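Local coordinates for 2-oxoglutarate-dependent dioxygenase tropC (Talaromyces stipitatus, PDB 6XJJ), which uses non-haem iron and 2-oxoglutarate to carry out an oxidative step in the biosynthesis of fungal tropolones, at residues A[244-258]-A[275-289]. Numbering follows the deposited sequence.
With FE (Fe (III) ion), chain B.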
loop_
_atom_site.group_PDB
_atom_site.type_symbol
_atom_site.label_atom_id
_atom_site.label_comp_id
_atom_site.label_asym_id
_atom_site.label_seq_id
_atom_site.Cartn_x
_atom_site.Cartn_y
_atom_site.Cartn_z
ATOM N N THR A 244 11.051 -5.599 1.207
ATOM C CA THR A 244 10.276 -4.926 2.233
ATOM C C THR A 244 9.842 -3.574 1.691
ATOM O O THR A 244 10.463 -3.012 0.782
ATOM C CB THR A 244 11.071 -4.718 3.526
ATOM O OG1 THR A 244 12.187 -3.858 3.270
ATOM C CG2 THR A 244 11.564 -6.030 4.063
ATOM N N ASP A 245 8.763 -3.054 2.261
ATOM C CA ASP A 245 8.347 -1.692 1.981
ATOM C C ASP A 245 9.170 -0.750 2.848
ATOM O O ASP A 245 9.468 -1.061 4.004
ATOM C CB ASP A 245 6.858 -1.514 2.264
ATOM C CG ASP A 245 5.981 -2.356 1.345
ATOM O OD1 ASP A 245 6.478 -2.865 0.318
ATOM O OD2 ASP A 245 4.781 -2.511 1.651
ATOM N N PHE A 246 9.558 0.396 2.285
ATOM C CA PHE A 246 10.449 1.282 3.027
ATOM C C PHE A 246 9.688 2.204 3.978
ATOM O O PHE A 246 10.241 2.622 5.001
ATOM C CB PHE A 246 11.290 2.127 2.065
ATOM C CG PHE A 246 12.436 2.863 2.735
ATOM C CD1 PHE A 246 13.645 2.218 2.945
ATOM C CD2 PHE A 246 12.307 4.182 3.159
ATOM C CE1 PHE A 246 14.707 2.867 3.554
ATOM C CE2 PHE A 246 13.373 4.837 3.774
ATOM C CZ PHE A 246 14.571 4.174 3.969
ATOM N N GLY A 247 8.428 2.522 3.672
ATOM C CA GLY A 247 7.693 3.540 4.403
ATOM C C GLY A 247 7.206 3.149 5.785
ATOM O O GLY A 247 7.887 2.439 6.532
ATOM N N CYS A 248 6.015 3.634 6.139
ATOM C CA CYS A 248 5.416 3.379 7.441
ATOM C C CYS A 248 4.284 2.363 7.363
ATOM O O CYS A 248 4.367 1.296 7.982
ATOM C CB CYS A 248 4.910 4.701 8.037
ATOM S SG CYS A 248 6.194 5.951 8.344
ATOM N N VAL A 249 3.224 2.667 6.613
ATOM C CA VAL A 249 2.051 1.808 6.508
ATOM C C VAL A 249 1.722 1.640 5.031
ATOM O O VAL A 249 1.850 2.588 4.250
ATOM C CB VAL A 249 0.847 2.393 7.280
ATOM C CG1 VAL A 249 -0.390 1.496 7.128
ATOM C CG2 VAL A 249 1.207 2.593 8.755
ATOM N N SER A 250 1.337 0.424 4.642
ATOM C CA SER A 250 0.870 0.155 3.289
ATOM C C SER A 250 -0.502 -0.497 3.374
ATOM O O SER A 250 -0.754 -1.312 4.267
ATOM C CB SER A 250 1.835 -0.749 2.512
ATOM O OG SER A 250 3.126 -0.165 2.407
ATOM N N ILE A 251 -1.382 -0.132 2.445
ATOM C CA ILE A 251 -2.754 -0.629 2.420
ATOM C C ILE A 251 -3.022 -1.140 1.012
ATOM O O ILE A 251 -2.982 -0.362 0.050
ATOM C CB ILE A 251 -3.785 0.450 2.787
ATOM C CG1 ILE A 251 -3.408 1.143 4.095
ATOM C CG2 ILE A 251 -5.152 -0.209 2.928
ATOM C CD1 ILE A 251 -4.258 2.352 4.420
ATOM N N LEU A 252 -3.325 -2.427 0.893
ATOM C CA LEU A 252 -3.432 -3.092 -0.395
ATOM C C LEU A 252 -4.864 -3.557 -0.604
ATOM O O LEU A 252 -5.505 -4.055 0.327
ATOM C CB LEU A 252 -2.485 -4.299 -0.465
ATOM C CG LEU A 252 -2.406 -5.156 -1.730
ATOM C CD1 LEU A 252 -1.660 -4.426 -2.842
ATOM C CD2 LEU A 252 -1.768 -6.506 -1.413
ATOM N N LEU A 253 -5.358 -3.398 -1.827
ATOM C CA LEU A 253 -6.655 -3.923 -2.233
ATOM C C LEU A 253 -6.428 -5.014 -3.268
ATOM O O LEU A 253 -5.970 -4.726 -4.379
ATOM C CB LEU A 253 -7.538 -2.816 -2.810
ATOM C CG LEU A 253 -8.884 -3.243 -3.407
ATOM C CD1 LEU A 253 -9.789 -3.859 -2.351
ATOM C CD2 LEU A 253 -9.568 -2.067 -4.086
ATOM N N GLN A 254 -6.749 -6.255 -2.916
ATOM C CA GLN A 254 -6.593 -7.346 -3.860
ATOM C C GLN A 254 -7.915 -7.572 -4.581
ATOM O O GLN A 254 -8.948 -6.990 -4.242
ATOM C CB GLN A 254 -6.158 -8.629 -3.163
ATOM C CG GLN A 254 -5.080 -8.476 -2.156
ATOM C CD GLN A 254 -4.598 -9.814 -1.718
ATOM O OE1 GLN A 254 -4.903 -10.813 -2.359
ATOM N NE2 GLN A 254 -4.079 -9.881 -0.508
ATOM N N GLN A 255 -7.880 -8.453 -5.571
ATOM C CA GLN A 255 -9.027 -8.684 -6.431
ATOM C C GLN A 255 -9.635 -10.041 -6.094
ATOM O O GLN A 255 -8.911 -11.033 -5.968
ATOM C CB GLN A 255 -8.601 -8.632 -7.897
ATOM C CG GLN A 255 -9.699 -8.261 -8.861
ATOM C CD GLN A 255 -9.184 -8.148 -10.277
ATOM O OE1 GLN A 255 -8.008 -8.410 -10.542
ATOM N NE2 GLN A 255 -10.043 -7.704 -11.186
ATOM N N LYS A 256 -10.958 -10.077 -5.940
ATOM C CA LYS A 256 -11.660 -11.330 -5.681
ATOM C C LYS A 256 -11.370 -12.349 -6.775
ATOM O O LYS A 256 -11.613 -12.093 -7.959
ATOM C CB LYS A 256 -13.164 -11.066 -5.563
ATOM C CG LYS A 256 -14.071 -12.300 -5.508
ATOM C CD LYS A 256 -15.499 -11.899 -5.124
ATOM C CE LYS A 256 -16.543 -12.938 -5.520
ATOM N NZ LYS A 256 -16.279 -14.298 -4.977
ATOM N N GLY A 257 -10.841 -13.500 -6.369
ATOM C CA GLY A 257 -10.526 -14.580 -7.278
ATOM C C GLY A 257 -9.077 -14.688 -7.706
ATOM O O GLY A 257 -8.792 -15.418 -8.665
ATOM N N THR A 258 -8.155 -13.994 -7.040
ATOM C CA THR A 258 -6.741 -14.058 -7.368
ATOM C C THR A 258 -5.946 -14.435 -6.126
ATOM O O THR A 258 -6.422 -14.310 -4.995
ATOM C CB THR A 258 -6.207 -12.721 -7.897
ATOM O OG1 THR A 258 -6.247 -11.741 -6.852
ATOM C CG2 THR A 258 -7.045 -12.236 -9.057
ATOM N N PRO A 275 -4.586 -14.460 2.339
ATOM C CA PRO A 275 -5.838 -14.777 1.645
ATOM C C PRO A 275 -6.581 -13.521 1.219
ATOM O O PRO A 275 -6.577 -12.504 1.920
ATOM C CB PRO A 275 -6.627 -15.568 2.691
ATOM C CG PRO A 275 -6.135 -15.038 3.996
ATOM C CD PRO A 275 -4.690 -14.683 3.794
ATOM N N VAL A 276 -7.215 -13.599 0.047
ATOM C CA VAL A 276 -8.117 -12.548 -0.406
ATOM C C VAL A 276 -9.383 -12.620 0.435
ATOM O O VAL A 276 -10.220 -13.509 0.242
ATOM C CB VAL A 276 -8.435 -12.677 -1.908
ATOM C CG1 VAL A 276 -9.493 -11.673 -2.323
ATOM C CG2 VAL A 276 -7.196 -12.434 -2.722
ATOM N N ILE A 277 -9.525 -11.695 1.384
ATOM C CA ILE A 277 -10.701 -11.626 2.242
ATOM C C ILE A 277 -11.706 -10.651 1.644
ATOM O O ILE A 277 -11.344 -9.622 1.061
ATOM C CB ILE A 277 -10.320 -11.223 3.682
ATOM C CG1 ILE A 277 -9.365 -12.251 4.300
ATOM C CG2 ILE A 277 -11.568 -11.049 4.531
ATOM C CD1 ILE A 277 -9.934 -13.661 4.376
ATOM N N GLU A 278 -12.988 -10.969 1.812
ATOM C CA GLU A 278 -14.063 -10.155 1.262
ATOM C C GLU A 278 -14.218 -8.882 2.086
ATOM O O GLU A 278 -14.386 -8.941 3.308
ATOM C CB GLU A 278 -15.362 -10.961 1.224
ATOM C CG GLU A 278 -16.613 -10.192 0.821
ATOM C CD GLU A 278 -17.784 -11.127 0.579
ATOM O OE1 GLU A 278 -17.597 -12.359 0.706
ATOM O OE2 GLU A 278 -18.891 -10.643 0.266
ATOM N N ASP A 279 -14.149 -7.732 1.412
ATOM C CA ASP A 279 -14.305 -6.425 2.051
ATOM C C ASP A 279 -13.141 -6.121 2.987
ATOM O O ASP A 279 -13.321 -5.556 4.067
ATOM C CB ASP A 279 -15.633 -6.331 2.799
ATOM C CG ASP A 279 -16.815 -6.304 1.863
ATOM O OD1 ASP A 279 -16.601 -6.038 0.661
ATOM O OD2 ASP A 279 -17.953 -6.547 2.316
ATOM N N ALA A 280 -11.935 -6.479 2.565
ATOM C CA ALA A 280 -10.763 -6.296 3.397
ATOM C C ALA A 280 -9.710 -5.514 2.634
ATOM O O ALA A 280 -9.726 -5.434 1.404
ATOM C CB ALA A 280 -10.191 -7.638 3.865
ATOM N N PHE A 281 -8.820 -4.895 3.396
ATOM C CA PHE A 281 -7.561 -4.392 2.883
ATOM C C PHE A 281 -6.422 -5.106 3.600
ATOM O O PHE A 281 -6.541 -5.463 4.778
ATOM C CB PHE A 281 -7.449 -2.881 3.093
ATOM C CG PHE A 281 -8.523 -2.095 2.403
ATOM C CD1 PHE A 281 -8.377 -1.712 1.082
ATOM C CD2 PHE A 281 -9.683 -1.742 3.079
ATOM C CE1 PHE A 281 -9.362 -0.984 0.443
ATOM C CE2 PHE A 281 -10.678 -1.017 2.446
ATOM C CZ PHE A 281 -10.518 -0.636 1.126
ATOM N N VAL A 282 -5.314 -5.315 2.885
ATOM C CA VAL A 282 -4.108 -5.881 3.485
ATOM C C VAL A 282 -3.251 -4.743 4.001
ATOM O O VAL A 282 -2.933 -3.803 3.262
ATOM C CB VAL A 282 -3.316 -6.736 2.484
ATOM C CG1 VAL A 282 -2.019 -7.228 3.118
ATOM C CG2 VAL A 282 -4.117 -7.908 2.016
ATOM N N ILE A 283 -2.873 -4.834 5.268
ATOM C CA ILE A 283 -2.113 -3.803 5.951
ATOM C C ILE A 283 -0.786 -4.413 6.356
ATOM O O ILE A 283 -0.757 -5.504 6.935
ATOM C CB ILE A 283 -2.858 -3.287 7.192
ATOM C CG1 ILE A 283 -4.292 -2.865 6.856
ATOM C CG2 ILE A 283 -2.077 -2.158 7.848
ATOM C CD1 ILE A 283 -4.407 -1.772 5.850
ATOM N N ASN A 284 0.308 -3.725 6.047
ATOM C CA ASN A 284 1.605 -4.134 6.562
ATOM C C ASN A 284 2.437 -2.924 6.950
ATOM O O ASN A 284 2.230 -1.807 6.466
ATOM C CB ASN A 284 2.400 -4.943 5.550
ATOM C CG ASN A 284 2.653 -4.184 4.291
ATOM O OD1 ASN A 284 1.775 -3.481 3.811
ATOM N ND2 ASN A 284 3.898 -4.173 3.849
ATOM N N MET A 285 3.417 -3.185 7.801
ATOM C CA MET A 285 4.346 -2.179 8.283
ATOM C C MET A 285 5.580 -2.123 7.382
ATOM O O MET A 285 5.978 -3.123 6.774
ATOM C CB MET A 285 4.766 -2.515 9.711
ATOM C CG MET A 285 3.598 -2.736 10.681
ATOM S SD MET A 285 2.613 -1.263 11.062
ATOM C CE MET A 285 1.264 -1.387 9.878
ATOM N N GLY A 286 6.187 -0.937 7.307
ATOM C CA GLY A 286 7.390 -0.717 6.539
ATOM C C GLY A 286 8.617 -0.535 7.423
ATOM O O GLY A 286 8.566 -0.594 8.650
ATOM N N ASP A 287 9.747 -0.295 6.752
ATOM C CA ASP A 287 11.028 -0.207 7.450
ATOM C C ASP A 287 11.098 1.023 8.352
ATOM O O ASP A 287 11.651 0.961 9.457
ATOM C CB ASP A 287 12.166 -0.187 6.430
ATOM C CG ASP A 287 12.273 -1.483 5.654
ATOM O OD1 ASP A 287 11.730 -2.503 6.126
ATOM O OD2 ASP A 287 12.878 -1.474 4.560
ATOM N N THR A 288 10.560 2.156 7.894
ATOM C CA THR A 288 10.553 3.356 8.727
ATOM C C THR A 288 9.785 3.126 10.023
ATOM O O THR A 288 10.219 3.565 11.093
ATOM C CB THR A 288 9.955 4.528 7.949
ATOM O OG1 THR A 288 10.757 4.787 6.789
ATOM C CG2 THR A 288 9.911 5.781 8.804
ATOM N N MET A 289 8.640 2.443 9.949
ATOM C CA MET A 289 7.922 2.091 11.170
ATOM C C MET A 289 8.717 1.089 11.995
ATOM O O MET A 289 8.739 1.171 13.227
ATOM C CB MET A 289 6.538 1.532 10.833
ATOM C CG MET A 289 5.642 1.257 12.054
ATOM S SD MET A 289 5.145 2.752 12.950
ATOM C CE MET A 289 4.009 3.462 11.773
HETATM FE FE FE B . 5.214 -4.232 -1.261
#
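Val276 sets its CG1 methyl against the backbone of Gln255 and Lys256, where 244-258 enters a type II turn, so the two segments already meet beyond the paired strands. Phe281 then turns the edge of its ring to the carbonyl O of Leu252, while its CB packs on Ile251 CG2; the Phe281 side chain also touches Tyr181 of helix 171-204, and its ring meets that of His81 edge-to-face. From here strands 249-253 and 281-285 run antiparallel, neighbours in the main sheet of the double-stranded beta-helix fold of this dioxygenase family. Val282 and Leu252 exchange two backbone hydrogen bonds and bring their CB atoms to 3.9 Å. Ile283 lies alongside Ile251 on the side facing helix 171-204, its CD1 on the CG1 and CG2 of that residue.

Asn284, on the face toward the metal, has CG wedged between its own backbone N and carbonyl carbon (chi1 59°), which lifts the amide to Asp245. Its ND2 donates an almost straight bond (175°) of 2.9 Å to Asp245 OD2, from within the amide plane but well above that of the carboxylate. Ser250 OG donates to the same oxygen from the opposite face, 3.0 Å away.

Gly286, the helix N-cap, donates its N-H to Cys248 O. Asp287 N donates a hydrogen bond to Asp245 O at 2.9 Å, and its carboxylate takes the Thr244 hydroxyl through the syn lone pair of OD2, while OD1 is hydrogen-bonded to Ser299 OG. Thr288 doubles its hold on Phe246 O, OG1 and N each lying 2.9 Å away. Met289 CE closes on Cys248 CB.

Asp245 OD1 binds the iron at 2.4 Å, beside His243 and His302. With OD2 gripped from both faces and the backbone O tied to the helix start, Asn284 and Ser250 thus act as second-shell residues that probably fix the rotation of this first-shell carboxylate and present OD1 to the metal.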